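FEZ-1 protein (Fluoribacter gormanii, PDB 5WCK) probably hydrolyses the beta-lactam ring of antibiotics, acting as a monomeric zinc-dependent metallo-beta-lactamase of subclass B3. Local coordinates at residues D23-Y28 / S41-N46; I37-D42 / I66-H71; A89-M94 / S122-V127. The protein carries 2 engineered substitutions. All coordinates share one frame; numbering follows the deposited sequence.

Interaction 1: residues D23-Y28 / S41-N46; sequences DDLASY and SDLEAN
Leu25 and Asp42 meet in the densest part of this junction between two loops, with Leu25 CB lying 3.8 Å from the carboxylate carbon CG of Asp42. The carboxylate is approached by more than hydrocarbon. Ser27 OG comes to 2.7 Å from Asp42 OD2, but the main-chain oxygen of Asn40 also lies within its reach, so the hydroxyl proton has two candidate acceptors and its position is not settled. The second oxygen, OD1, faces a water that sits 2.8 Å from it and equally near Ala26 O. That water probably bridges the two loops. Farther along, Leu25 reaches out with CD1, which the second torsion (chi2 178°) puts anti to CA, pointing outward along the side chain. The methyl touches Leu43 CG at 3.7 Å, the two leucines crossing at about a right angle, and Asn46 OD1 at 3.6 Å. That amide oxygen is already committed to its own loop, where it accepts Leu43 N at 3.0 Å, while Asn46 N returns a bond to Leu43 O. Packing thins out beyond this point: Leu43 is partly exposed, and Glu44 and Ala45 turn to the surface without touching the 23-28 loop. The buried side instead looks toward the metals, where Leu25 packs on Asp75 and His215, and Asp24 OD1 bonds His215 ND1. Loops at strand ends, meeting beside the second zinc site in this way, belong to the alpha-beta/beta-alpha sandwich of the metallo-beta-lactamases.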
ATOM      1  N   ASP A  23     -13.197   3.577  -3.195  1.00  6.60           N
ATOM      2  CA  ASP A  23     -13.888   2.872  -2.129  1.00  8.64           C
ATOM      3  C   ASP A  23     -13.289   1.481  -1.865  1.00  7.79           C
ATOM      4  O   ASP A  23     -13.831   0.727  -1.014  1.00  9.42           O
ATOM      5  CB  ASP A  23     -15.383   2.783  -2.436  1.00  9.67           C
ATOM      6  CG  ASP A  23     -15.757   1.779  -3.508  1.00 10.08           C
ATOM      7  OD1 ASP A  23     -14.877   1.361  -4.280  1.00  8.74           O
ATOM      8  OD2 ASP A  23     -16.974   1.398  -3.542  1.00 11.51           O
ATOM      9  N   ASP A  24     -12.212   1.128  -2.585  1.00  6.71           N
ATOM     10  CA  ASP A  24     -11.539  -0.173  -2.453  1.00  7.40           C
ATOM     11  C   ASP A  24     -10.023   0.051  -2.493  1.00  9.01           C
ATOM     12  O   ASP A  24      -9.353   0.014  -1.447  1.00  9.92           O
ATOM     13  CB  ASP A  24     -12.020  -1.154  -3.530  1.00  7.48           C
ATOM     14  CG  ASP A  24     -11.176  -2.406  -3.634  1.00  9.62           C
ATOM     15  OD1 ASP A  24     -10.529  -2.771  -2.617  1.00  7.73           O
ATOM     16  OD2 ASP A  24     -11.137  -3.001  -4.747  1.00  9.50           O
ATOM     17  N   LEU A  25      -9.486   0.297  -3.689  1.00  6.87           N
ATOM     18  CA  LEU A  25      -8.060   0.512  -3.854  1.00  6.03           C
ATOM     19  C   LEU A  25      -7.694   1.839  -3.179  1.00  9.01           C
ATOM     20  O   LEU A  25      -8.301   2.889  -3.483  1.00  7.35           O
ATOM     21  CB  LEU A  25      -7.724   0.521  -5.349  1.00  7.18           C
ATOM     22  CG  LEU A  25      -8.203  -0.700  -6.120  1.00  9.37           C
ATOM     23  CD1 LEU A  25      -7.869  -0.599  -7.605  1.00 10.30           C
ATOM     24  CD2 LEU A  25      -7.658  -1.979  -5.504  1.00  9.26           C
ATOM     25  N   ALA A  26      -6.792   1.765  -2.192  1.00  5.88           N
ATOM     26  CA  ALA A  26      -6.458   2.900  -1.303  1.00  6.17           C
ATOM     27  C   ALA A  26      -5.198   3.610  -1.788  1.00  7.70           C
ATOM     28  O   ALA A  26      -4.194   2.957  -2.049  1.00  7.68           O
ATOM     29  CB  ALA A  26      -6.232   2.417   0.104  1.00  7.28           C
ATOM     30  N   SER A  27      -5.271   4.942  -1.894  1.00  5.45           N
ATOM     31  CA  SER A  27      -4.143   5.780  -2.288  1.00  5.31           C
ATOM     32  C   SER A  27      -4.025   6.929  -1.293  1.00  5.77           C
ATOM     33  O   SER A  27      -5.034   7.389  -0.721  1.00  6.92           O
ATOM     34  CB  SER A  27      -4.299   6.327  -3.686  1.00  7.10           C
ATOM     35  OG  SER A  27      -4.302   5.276  -4.625  1.00 10.78           O
ATOM     36  N   TYR A  28      -2.788   7.399  -1.095  1.00  5.44           N
ATOM     37  CA  TYR A  28      -2.479   8.343  -0.051  1.00  4.56           C
ATOM     38  C   TYR A  28      -1.631   9.475  -0.624  1.00  6.21           C
ATOM     39  O   TYR A  28      -0.769   9.251  -1.474  1.00  7.14           O
ATOM     40  CB  TYR A  28      -1.742   7.645   1.101  1.00  5.92           C
ATOM     41  CG  TYR A  28      -2.524   6.493   1.676  1.00  5.38           C
ATOM     42  CD1 TYR A  28      -3.472   6.714   2.662  1.00  5.46           C
ATOM     43  CD2 TYR A  28      -2.413   5.213   1.166  1.00  4.69           C
ATOM     44  CE1 TYR A  28      -4.256   5.677   3.147  1.00  5.45           C
ATOM     45  CE2 TYR A  28      -3.171   4.159   1.649  1.00  5.02           C
ATOM     46  CZ  TYR A  28      -4.103   4.391   2.654  1.00  5.64           C
ATOM     47  OH  TYR A  28      -4.887   3.401   3.188  1.00  5.44           O
ATOM     48  N   SER A  41      -0.882   3.891  -7.420  1.00  6.12           N
ATOM     49  CA  SER A  41      -1.399   4.480  -8.682  1.00  6.72           C
ATOM     50  C   SER A  41      -2.681   3.754  -9.117  1.00  9.47           C
ATOM     51  O   SER A  41      -3.349   4.256  -9.981  1.00  8.97           O
ATOM     52  CB  SER A  41      -0.353   4.409  -9.740  1.00  7.41           C
ATOM     53  OG  SER A  41       0.108   3.085  -9.835  1.00  8.00           O
ATOM     54  N   ASP A  42      -2.969   2.607  -8.497  1.00  8.37           N
ATOM     55  CA  ASP A  42      -4.226   1.880  -8.727  1.00  7.11           C
ATOM     56  C   ASP A  42      -4.343   1.459 -10.198  1.00  8.26           C
ATOM     57  O   ASP A  42      -3.354   1.219 -10.871  1.00  9.38           O
ATOM     58  CB  ASP A  42      -5.395   2.691  -8.181  1.00  8.91           C
ATOM     59  CG  ASP A  42      -5.242   3.103  -6.727  1.00 10.50           C
ATOM     60  OD1 ASP A  42      -4.414   2.473  -6.033  1.00 10.02           O
ATOM     61  OD2 ASP A  42      -5.964   4.034  -6.307  1.00 10.63           O
ATOM     62  N   LEU A  43      -5.580   1.283 -10.673  1.00  9.18           N
ATOM     63  CA  LEU A  43      -5.782   0.897 -12.080  1.00  8.83           C
ATOM     64  C   LEU A  43      -5.587   2.129 -12.977  1.00  9.95           C
ATOM     65  O   LEU A  43      -5.766   3.268 -12.522  1.00 11.87           O
ATOM     66  CB  LEU A  43      -7.201   0.358 -12.251  1.00  8.84           C
ATOM     67  CG  LEU A  43      -7.600  -0.791 -11.340  1.00  9.81           C
ATOM     68  CD1 LEU A  43      -9.075  -1.116 -11.526  1.00 12.52           C
ATOM     69  CD2 LEU A  43      -6.730  -2.004 -11.580  1.00  9.21           C
ATOM     70  N   GLU A  44      -5.298   1.894 -14.264  1.00 10.22           N
ATOM     71  CA  GLU A  44      -5.211   3.004 -15.221  1.00 11.30           C
ATOM     72  C   GLU A  44      -6.468   3.874 -15.154  1.00  9.52           C
ATOM     73  O   GLU A  44      -6.383   5.110 -15.196  1.00 12.63           O
ATOM     74  CB  GLU A  44      -5.014   2.479 -16.642  1.00 11.89           C
ATOM     75  CG  GLU A  44      -3.621   1.986 -16.921  1.00 16.59           C
ATOM     76  CD  GLU A  44      -3.404   1.644 -18.387  1.00 24.72           C
ATOM     77  OE1 GLU A  44      -2.480   0.862 -18.693  1.00 28.98           O
ATOM     78  OE2 GLU A  44      -4.193   2.138 -19.215  1.00 32.04           O
ATOM     79  N   ALA A  45      -7.648   3.230 -15.053  1.00 11.35           N
ATOM     80  CA  ALA A  45      -8.936   3.934 -14.959  1.00 15.12           C
ATOM     81  C   ALA A  45      -9.030   4.824 -13.711  1.00 17.38           C
ATOM     82  O   ALA A  45      -9.847   5.733 -13.668  1.00 16.95           O
ATOM     83  CB  ALA A  45     -10.059   2.922 -14.973  1.00 17.21           C
ATOM     84  N   ASN A  46      -8.216   4.553 -12.679  1.00 12.63           N
ATOM     85  CA  ASN A  46      -8.307   5.317 -11.450  1.00 10.35           C
ATOM     86  C   ASN A  46      -7.391   6.549 -11.475  1.00 11.15           C
ATOM     87  O   ASN A  46      -7.516   7.396 -10.586  1.00 12.26           O
ATOM     88  CB  ASN A  46      -7.943   4.465 -10.230  1.00 10.59           C
ATOM     89  CG  ASN A  46      -8.822   3.246 -10.074  1.00 11.92           C
ATOM     90  OD1 ASN A  46      -8.317   2.160  -9.822  1.00 11.68           O
ATOM     91  ND2 ASN A  46     -10.128   3.394 -10.266  1.00 12.08           N
TER
HETATM   92  O   HOH W   1      -4.203   0.786  -3.835  1.00  7.38           O

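Interaction 2: residues I37-D42 / I66-H71. With ZN (zinc ion), chain D.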
ATOM      1  N   ILE A  37       3.951  13.472  -2.003  1.00  5.54           N
ATOM      2  CA  ILE A  37       4.221  12.062  -2.234  1.00  4.80           C
ATOM      3  C   ILE A  37       2.870  11.369  -2.435  1.00  6.25           C
ATOM      4  O   ILE A  37       1.943  11.613  -1.654  1.00  6.81           O
ATOM      5  CB  ILE A  37       4.939  11.406  -1.047  1.00  6.03           C
ATOM      6  CG1 ILE A  37       6.236  12.146  -0.694  1.00  7.67           C
ATOM      7  CG2 ILE A  37       5.168   9.919  -1.293  1.00  7.74           C
ATOM      8  CD1 ILE A  37       6.887  11.674   0.581  1.00  8.75           C
ATOM      9  N   LEU A  38       2.767  10.573  -3.495  1.00  5.35           N
ATOM     10  CA  LEU A  38       1.588   9.765  -3.780  1.00  6.38           C
ATOM     11  C   LEU A  38       1.929   8.288  -3.577  1.00  6.27           C
ATOM     12  O   LEU A  38       2.966   7.810  -4.079  1.00  6.42           O
ATOM     13  CB  LEU A  38       1.127  10.024  -5.219  1.00  6.91           C
ATOM     14  CG  LEU A  38      -0.059   9.190  -5.685  1.00  9.47           C
ATOM     15  CD1 LEU A  38      -1.320   9.497  -4.901  1.00  6.57           C
ATOM     16  CD2 LEU A  38      -0.327   9.382  -7.171  1.00 12.14           C
ATOM     17  N   ILE A  39       1.060   7.572  -2.845  1.00  5.63           N
ATOM     18  CA  ILE A  39       1.220   6.105  -2.621  1.00  4.91           C
ATOM     19  C   ILE A  39       0.024   5.393  -3.278  1.00  5.68           C
ATOM     20  O   ILE A  39      -1.078   5.717  -2.909  1.00  6.03           O
ATOM     21  CB  ILE A  39       1.310   5.760  -1.117  1.00  7.16           C
ATOM     22  CG1 ILE A  39       2.281   6.674  -0.367  1.00  6.00           C
ATOM     23  CG2 ILE A  39       1.706   4.304  -0.958  1.00  7.40           C
ATOM     24  CD1 ILE A  39       2.596   6.219   1.050  1.00  7.08           C
ATOM     25  N   ASN A  40       0.336   4.507  -4.231  1.00  4.94           N
ATOM     26  CA  ASN A  40      -0.584   3.633  -5.010  1.00  5.91           C
ATOM     27  C   ASN A  40      -1.190   4.369  -6.215  1.00  7.24           C
ATOM     28  O   ASN A  40      -1.926   5.270  -6.011  1.00  7.52           O
ATOM     29  CB  ASN A  40      -1.577   2.839  -4.156  1.00  4.32           C
ATOM     30  CG  ASN A  40      -0.879   1.915  -3.182  1.00  5.91           C
ATOM     31  OD1 ASN A  40       0.059   1.247  -3.531  1.00  6.55           O
ATOM     32  ND2 ASN A  40      -1.368   1.859  -1.958  1.00  5.44           N
ATOM     33  N   SER A  41      -0.882   3.891  -7.420  1.00  6.12           N
ATOM     34  CA  SER A  41      -1.399   4.480  -8.682  1.00  6.72           C
ATOM     35  C   SER A  41      -2.681   3.754  -9.117  1.00  9.47           C
ATOM     36  O   SER A  41      -3.349   4.256  -9.981  1.00  8.97           O
ATOM     37  CB  SER A  41      -0.353   4.409  -9.740  1.00  7.41           C
ATOM     38  OG  SER A  41       0.108   3.085  -9.835  1.00  8.00           O
ATOM     39  N   ASP A  42      -2.969   2.607  -8.497  1.00  8.37           N
ATOM     40  CA  ASP A  42      -4.226   1.880  -8.727  1.00  7.11           C
ATOM     41  C   ASP A  42      -4.343   1.459 -10.198  1.00  8.26           C
ATOM     42  O   ASP A  42      -3.354   1.219 -10.871  1.00  9.38           O
ATOM     43  CB  ASP A  42      -5.395   2.691  -8.181  1.00  8.91           C
ATOM     44  CG  ASP A  42      -5.242   3.103  -6.727  1.00 10.50           C
ATOM     45  OD1 ASP A  42      -4.414   2.473  -6.033  1.00 10.02           O
ATOM     46  OD2 ASP A  42      -5.964   4.034  -6.307  1.00 10.63           O
ATOM     47  N   ILE A  66       7.031  12.366  -5.898  1.00  7.70           N
ATOM     48  CA  ILE A  66       7.460  10.995  -5.582  1.00  7.41           C
ATOM     49  C   ILE A  66       6.225  10.104  -5.668  1.00  7.57           C
ATOM     50  O   ILE A  66       5.168  10.477  -5.145  1.00  6.98           O
ATOM     51  CB  ILE A  66       8.110  10.885  -4.180  1.00  6.35           C
ATOM     52  CG1 ILE A  66       9.371  11.757  -4.067  1.00  7.84           C
ATOM     53  CG2 ILE A  66       8.436   9.442  -3.863  1.00  6.78           C
ATOM     54  CD1 ILE A  66       9.997  11.762  -2.679  1.00  7.94           C
ATOM     55  N   LEU A  67       6.390   8.953  -6.331  1.00  5.99           N
ATOM     56  CA  LEU A  67       5.375   7.912  -6.424  1.00  6.01           C
ATOM     57  C   LEU A  67       5.909   6.646  -5.762  1.00  6.46           C
ATOM     58  O   LEU A  67       7.020   6.183  -6.088  1.00  6.24           O
ATOM     59  CB  LEU A  67       5.064   7.632  -7.901  1.00  7.14           C
ATOM     60  CG  LEU A  67       4.062   6.503  -8.167  1.00  8.18           C
ATOM     61  CD1 LEU A  67       2.691   6.762  -7.556  1.00  9.12           C
ATOM     62  CD2 LEU A  67       3.924   6.263  -9.658  1.00  8.82           C
ATOM     63  N   LEU A  68       5.138   6.129  -4.790  1.00  6.06           N
ATOM     64  CA  LEU A  68       5.406   4.878  -4.073  1.00  4.58           C
ATOM     65  C   LEU A  68       4.214   3.948  -4.268  1.00  4.06           C
ATOM     66  O   LEU A  68       3.137   4.400  -4.667  1.00  5.11           O
ATOM     67  CB  LEU A  68       5.587   5.153  -2.576  1.00  5.98           C
ATOM     68  CG  LEU A  68       6.537   6.274  -2.197  1.00  4.85           C
ATOM     69  CD1 LEU A  68       6.485   6.523  -0.700  1.00  6.19           C
ATOM     70  CD2 LEU A  68       7.952   5.972  -2.664  1.00  5.48           C
ATOM     71  N   ILE A  69       4.439   2.668  -3.967  1.00  4.95           N
ATOM     72  CA  ILE A  69       3.412   1.660  -3.989  1.00  6.09           C
ATOM     73  C   ILE A  69       3.498   0.790  -2.734  1.00  4.91           C
ATOM     74  O   ILE A  69       4.566   0.623  -2.113  1.00  6.53           O
ATOM     75  CB  ILE A  69       3.479   0.801  -5.258  1.00  5.28           C
ATOM     76  CG1 ILE A  69       4.832   0.108  -5.424  1.00  7.14           C
ATOM     77  CG2 ILE A  69       3.086   1.631  -6.471  1.00  5.89           C
ATOM     78  CD1 ILE A  69       4.908  -0.887  -6.572  1.00  8.37           C
ATOM     79  N   SER A  70       2.364   0.152  -2.413  1.00  4.54           N
ATOM     80  CA  SER A  70       2.321  -0.868  -1.361  1.00  5.31           C
ATOM     81  C   SER A  70       3.013  -2.158  -1.826  1.00  5.76           C
ATOM     82  O   SER A  70       3.759  -2.768  -1.087  1.00  7.43           O
ATOM     83  CB  SER A  70       0.903  -1.178  -0.960  1.00  5.16           C
ATOM     84  OG  SER A  70       0.326  -0.074  -0.270  1.00  6.20           O
ATOM     85  N   HIS A  71       2.668  -2.610  -3.028  1.00  4.90           N
ATOM     86  CA  HIS A  71       3.283  -3.811  -3.573  1.00  4.99           C
ATOM     87  C   HIS A  71       3.001  -3.895  -5.078  1.00  6.18           C
ATOM     88  O   HIS A  71       2.117  -3.228  -5.585  1.00  6.40           O
ATOM     89  CB  HIS A  71       2.829  -5.072  -2.816  1.00  5.03           C
ATOM     90  CG  HIS A  71       1.399  -5.463  -2.958  1.00  6.12           C
ATOM     91  ND1 HIS A  71       0.435  -5.179  -1.987  1.00  5.29           N
ATOM     92  CD2 HIS A  71       0.764  -6.164  -3.918  1.00  6.54           C
ATOM     93  CE1 HIS A  71      -0.717  -5.710  -2.356  1.00  7.94           C
ATOM     94  NE2 HIS A  71      -0.546  -6.329  -3.530  1.00  6.90           N
TER
HETATM   95 ZN    ZN D 302      -1.713  -7.939  -4.164  1.00  8.50          ZN
HETATM   96  O   HOH W   2      -3.445  -7.116  -4.612  1.00 18.67           O
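Two neighbouring parallel strands of a beta-alpha-beta unit, 35-39 and 64-68 with helix 47-56 between them, pair here at Ile37-Ile39 and Ile66-Leu68; the second continues into the loop that carries His71, His73, Asp75 and His76, the HxHxDH motif of the metallo-beta-lactamase fold. The short strand segments run 18° apart. Their ladder is regular: Leu38 N donates to Ile66 O at 2.9 Å, Leu68 N to Leu38 O, and Asn40 N to Leu68 O, each bond nearly straight. Aliphatic side chains clothe both faces. On one, Ile37 CG2 rests 3.7 Å from Leu68 CD1, and Ile66 lies beside Ile37, pointing the same way. On the other, Leu38 and Leu67 also run side by side, CD2 of the first 4.0 Å from CD1 of the second; Ile83 of helix 80-87 adds to this layer over Leu38. Met92 of strand 90-94 continues the first face past Leu68.

Where the strands end, the pairing is prolonged by a side chain. The main chain of Asn40 turns away, and the amide oxygen OD1 takes the next place in the ladder, accepting Ser70 N at 2.8 Å. Setting CG beside the backbone N (chi1 -60°) brings the amide to Ser70, and chi2 (-44°) turns it so that both its ends meet that residue. One residue on, His71 NE2 binds a zinc ion at 2.1 Å, together with His73, His149 and a water, while its ND1 is held by Gly173 O, which together with the zinc bond helps to fix the ring's rotation. Asn40 ND2, which also bonds Ala26 O, completes the two-point grip on Ser70 by donating to OG at 3.1 Å, the hydroxyl oxygen lying in the amide plane.

Interaction 3: residues A89-M94 / S122-V127; sequences AKYMVM and STVDKV
Tyr91 O is gripped by two successive backbone amides, Asp125 N at 2.8 Å and Lys126 N at 3.3 Å. The first donor lies in the carbonyl plane and the second is tilted from it by 25°. The two N-H groups converge where the loop 122-125 runs into strand 126-128. Tyr91 N is held by the side chain of Asp125: it donates to OD2 at 2.9 Å, almost straight (176°), the carboxylate oxygen accepting through its anti lone pair. The main chain and carboxylate of Asp125 thus bracket a single residue. Strand pairing starts after this, as Val93 N bonds Lys126 O at 3.2 Å. This joins strand 90-94 to strand 126-128, an edge strand of the seven-stranded sheet, in a beta-alpha-beta unit connected through helix 95-103.

Inward of the ladder, the Tyr91 ring, whose CG stands anti to the backbone N (chi1 -161°), meets the approaching chain edge-on. Ser122 OG lies in the ring plane, 3.3 Å from CE2, and Thr123 O borders CD2; Lys84 NZ bonds that carbonyl from helix 80-87. Val93 CG2 sits over one face of the ring, near its rim, and also packs against Val124 CG2 at 3.8 Å. On the outer side the aliphatic part of Lys126 passes Met92 at a slant, CB 3.9 Å from Met92 CG, before its extended chain carries NZ away.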
ATOM      1  N   ALA A  89       6.787  12.471 -11.695  1.00 13.45           N
ATOM      2  CA  ALA A  89       7.139  12.052 -10.322  1.00  8.99           C
ATOM      3  C   ALA A  89       8.237  10.995 -10.385  1.00  9.43           C
ATOM      4  O   ALA A  89       8.308  10.310 -11.374  1.00 11.41           O
ATOM      5  CB  ALA A  89       5.939  11.445  -9.624  1.00  8.20           C
ATOM      6  N   LYS A  90       9.067  10.914  -9.347  1.00  8.92           N
ATOM      7  CA  LYS A  90      10.100   9.861  -9.268  1.00  8.79           C
ATOM      8  C   LYS A  90       9.476   8.617  -8.640  1.00  9.36           C
ATOM      9  O   LYS A  90       8.953   8.723  -7.554  1.00  9.46           O
ATOM     10  CB  LYS A  90      11.268  10.340  -8.423  1.00 10.57           C
ATOM     11  CG  LYS A  90      11.934  11.535  -9.061  1.00 13.80           C
ATOM     12  CD  LYS A  90      13.132  11.921  -8.321  1.00 30.74           C
ATOM     13  CE  LYS A  90      12.817  12.792  -7.144  1.00 46.60           C
ATOM     14  NZ  LYS A  90      13.859  13.837  -7.110  1.00 73.47           N
ATOM     15  N   TYR A  91       9.645   7.492  -9.318  1.00  7.31           N
ATOM     16  CA  TYR A  91       9.044   6.213  -8.889  1.00  8.38           C
ATOM     17  C   TYR A  91      10.074   5.436  -8.066  1.00  7.87           C
ATOM     18  O   TYR A  91      11.122   5.133  -8.558  1.00  9.07           O
ATOM     19  CB  TYR A  91       8.699   5.428 -10.152  1.00  8.12           C
ATOM     20  CG  TYR A  91       7.704   4.308 -10.009  1.00  9.14           C
ATOM     21  CD1 TYR A  91       6.938   4.145  -8.878  1.00  8.98           C
ATOM     22  CD2 TYR A  91       7.540   3.410 -11.036  1.00  7.66           C
ATOM     23  CE1 TYR A  91       6.015   3.122  -8.780  1.00  7.69           C
ATOM     24  CE2 TYR A  91       6.617   2.390 -10.958  1.00  9.08           C
ATOM     25  CZ  TYR A  91       5.828   2.260  -9.837  1.00  7.37           C
ATOM     26  OH  TYR A  91       4.926   1.246  -9.799  1.00  7.92           O
ATOM     27  N   MET A  92       9.699   5.074  -6.837  1.00  5.89           N
ATOM     28  CA  MET A  92      10.617   4.391  -5.952  1.00  6.53           C
ATOM     29  C   MET A  92       9.931   3.101  -5.487  1.00  7.89           C
ATOM     30  O   MET A  92       8.774   3.125  -5.037  1.00  8.46           O
ATOM     31  CB  MET A  92      10.995   5.264  -4.751  1.00  6.98           C
ATOM     32  CG  MET A  92      11.418   6.666  -5.141  1.00  9.32           C
ATOM     33  SD  MET A  92      12.064   7.565  -3.712  1.00  9.38           S
ATOM     34  CE  MET A  92      12.430   9.125  -4.519  1.00 12.11           C
ATOM     35  N   VAL A  93      10.658   1.992  -5.579  1.00  6.12           N
ATOM     36  CA  VAL A  93      10.109   0.634  -5.390  1.00  5.17           C
ATOM     37  C   VAL A  93      11.142  -0.228  -4.646  1.00  7.10           C
ATOM     38  O   VAL A  93      12.337  -0.214  -4.925  1.00  7.18           O
ATOM     39  CB  VAL A  93       9.697  -0.019  -6.722  1.00  5.99           C
ATOM     40  CG1 VAL A  93       9.202  -1.436  -6.514  1.00  7.28           C
ATOM     41  CG2 VAL A  93       8.666   0.785  -7.478  1.00  7.78           C
ATOM     42  N   MET A  94      10.650  -1.009  -3.670  1.00  6.54           N
ATOM     43  CA  MET A  94      11.428  -2.000  -2.934  1.00  5.34           C
ATOM     44  C   MET A  94      12.091  -2.980  -3.924  1.00  6.14           C
ATOM     45  O   MET A  94      11.428  -3.528  -4.792  1.00  7.34           O
ATOM     46  CB  MET A  94      10.502  -2.777  -1.994  1.00  7.59           C
ATOM     47  CG  MET A  94      11.199  -3.699  -0.998  1.00  7.57           C
ATOM     48  SD  MET A  94      12.297  -2.910   0.219  1.00  8.49           S
ATOM     49  CE  MET A  94      11.066  -2.110   1.249  1.00  8.47           C
ATOM     50  N   SER A 122       7.246   0.267 -16.656  1.00 12.69           N
ATOM     51  CA  SER A 122       7.769   1.561 -16.277  1.00 11.68           C
ATOM     52  C   SER A 122       9.195   1.347 -15.772  1.00 15.37           C
ATOM     53  O   SER A 122       9.627   0.208 -15.564  1.00 19.48           O
ATOM     54  CB  SER A 122       6.873   2.218 -15.266  1.00 16.33           C
ATOM     55  OG  SER A 122       6.871   1.434 -14.106  1.00 17.19           O
ATOM     56  N   THR A 123       9.937   2.445 -15.617  1.00 10.39           N
ATOM     57  CA  THR A 123      11.232   2.374 -14.997  1.00 11.02           C
ATOM     58  C   THR A 123      11.115   2.876 -13.560  1.00  8.35           C
ATOM     59  O   THR A 123      10.276   3.714 -13.243  1.00 11.65           O
ATOM     60  CB  THR A 123      12.255   3.173 -15.809  1.00 18.04           C
ATOM     61  OG1 THR A 123      11.778   4.511 -15.881  1.00 20.81           O
ATOM     62  CG2 THR A 123      12.437   2.636 -17.209  1.00 17.89           C
ATOM     63  N   VAL A 124      12.002   2.343 -12.730  1.00 11.35           N
ATOM     64  CA  VAL A 124      12.107   2.723 -11.333  1.00 12.91           C
ATOM     65  C   VAL A 124      13.269   3.716 -11.198  1.00 12.54           C
ATOM     66  O   VAL A 124      14.412   3.424 -11.546  1.00 12.18           O
ATOM     67  CB  VAL A 124      12.269   1.468 -10.460  1.00 10.17           C
ATOM     68  CG1 VAL A 124      12.654   1.801  -9.024  1.00 11.27           C
ATOM     69  CG2 VAL A 124      11.007   0.614 -10.514  1.00 12.49           C
ATOM     70  N   ASP A 125      12.966   4.874 -10.611  1.00  9.31           N
ATOM     71  CA  ASP A 125      13.961   5.948 -10.432  1.00  9.03           C
ATOM     72  C   ASP A 125      14.860   5.716  -9.208  1.00 11.52           C
ATOM     73  O   ASP A 125      16.026   6.130  -9.211  1.00 14.70           O
ATOM     74  CB  ASP A 125      13.235   7.285 -10.380  1.00 10.34           C
ATOM     75  CG  ASP A 125      12.525   7.572 -11.686  1.00 15.68           C
ATOM     76  OD1 ASP A 125      13.234   7.652 -12.706  1.00 16.52           O
ATOM     77  OD2 ASP A 125      11.285   7.651 -11.690  1.00 11.05           O
ATOM     78  N   LYS A 126      14.348   5.083  -8.142  1.00  8.59           N
ATOM     79  CA  LYS A 126      15.156   4.752  -7.015  1.00  7.67           C
ATOM     80  C   LYS A 126      14.709   3.412  -6.445  1.00  9.33           C
ATOM     81  O   LYS A 126      13.556   3.226  -6.098  1.00 10.66           O
ATOM     82  CB  LYS A 126      15.109   5.799  -5.903  1.00  7.81           C
ATOM     83  CG  LYS A 126      16.149   5.584  -4.822  1.00  8.97           C
ATOM     84  CD  LYS A 126      16.237   6.685  -3.774  1.00  8.85           C
ATOM     85  CE  LYS A 126      17.328   6.391  -2.761  1.00 12.85           C
ATOM     86  NZ  LYS A 126      17.436   7.398  -1.679  1.00 14.40           N
ATOM     87  N   VAL A 127      15.666   2.492  -6.345  1.00  9.09           N
ATOM     88  CA  VAL A 127      15.432   1.198  -5.743  1.00  8.49           C
ATOM     89  C   VAL A 127      15.560   1.318  -4.225  1.00  8.68           C
ATOM     90  O   VAL A 127      16.580   1.807  -3.706  1.00 11.27           O
ATOM     91  CB  VAL A 127      16.419   0.158  -6.289  1.00  8.20           C
ATOM     92  CG1 VAL A 127      16.245  -1.179  -5.590  1.00 11.29           C
ATOM     93  CG2 VAL A 127      16.268   0.024  -7.791  1.00  9.00           C
TER

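Overall arrangement
The three contacts run from the metal site to the edge of one sheet. Interactions 1 and 2 are buried and directly joined: they share Ser41 and Asp42, and Tyr28 O pairs with Ile39 N. Interaction 3 is only partly buried, yet it touches interaction 2 through Leu67, whose N and O bond Lys90 O and Met92 N. Chemistry follows position. A leucine, a carboxylate and probably a water link the two loops of interaction 1; interaction 2 combines a regular ladder and aliphatic faces with one asparagine extending the pairing toward a zinc ligand; interaction 3 relies on a carbonyl shared by two amides and an aspartate bond to a backbone N-H, beside exposed lysines. Interactions 2 and 3 each close a beta-alpha-beta unit, whereas interaction 1 joins loops.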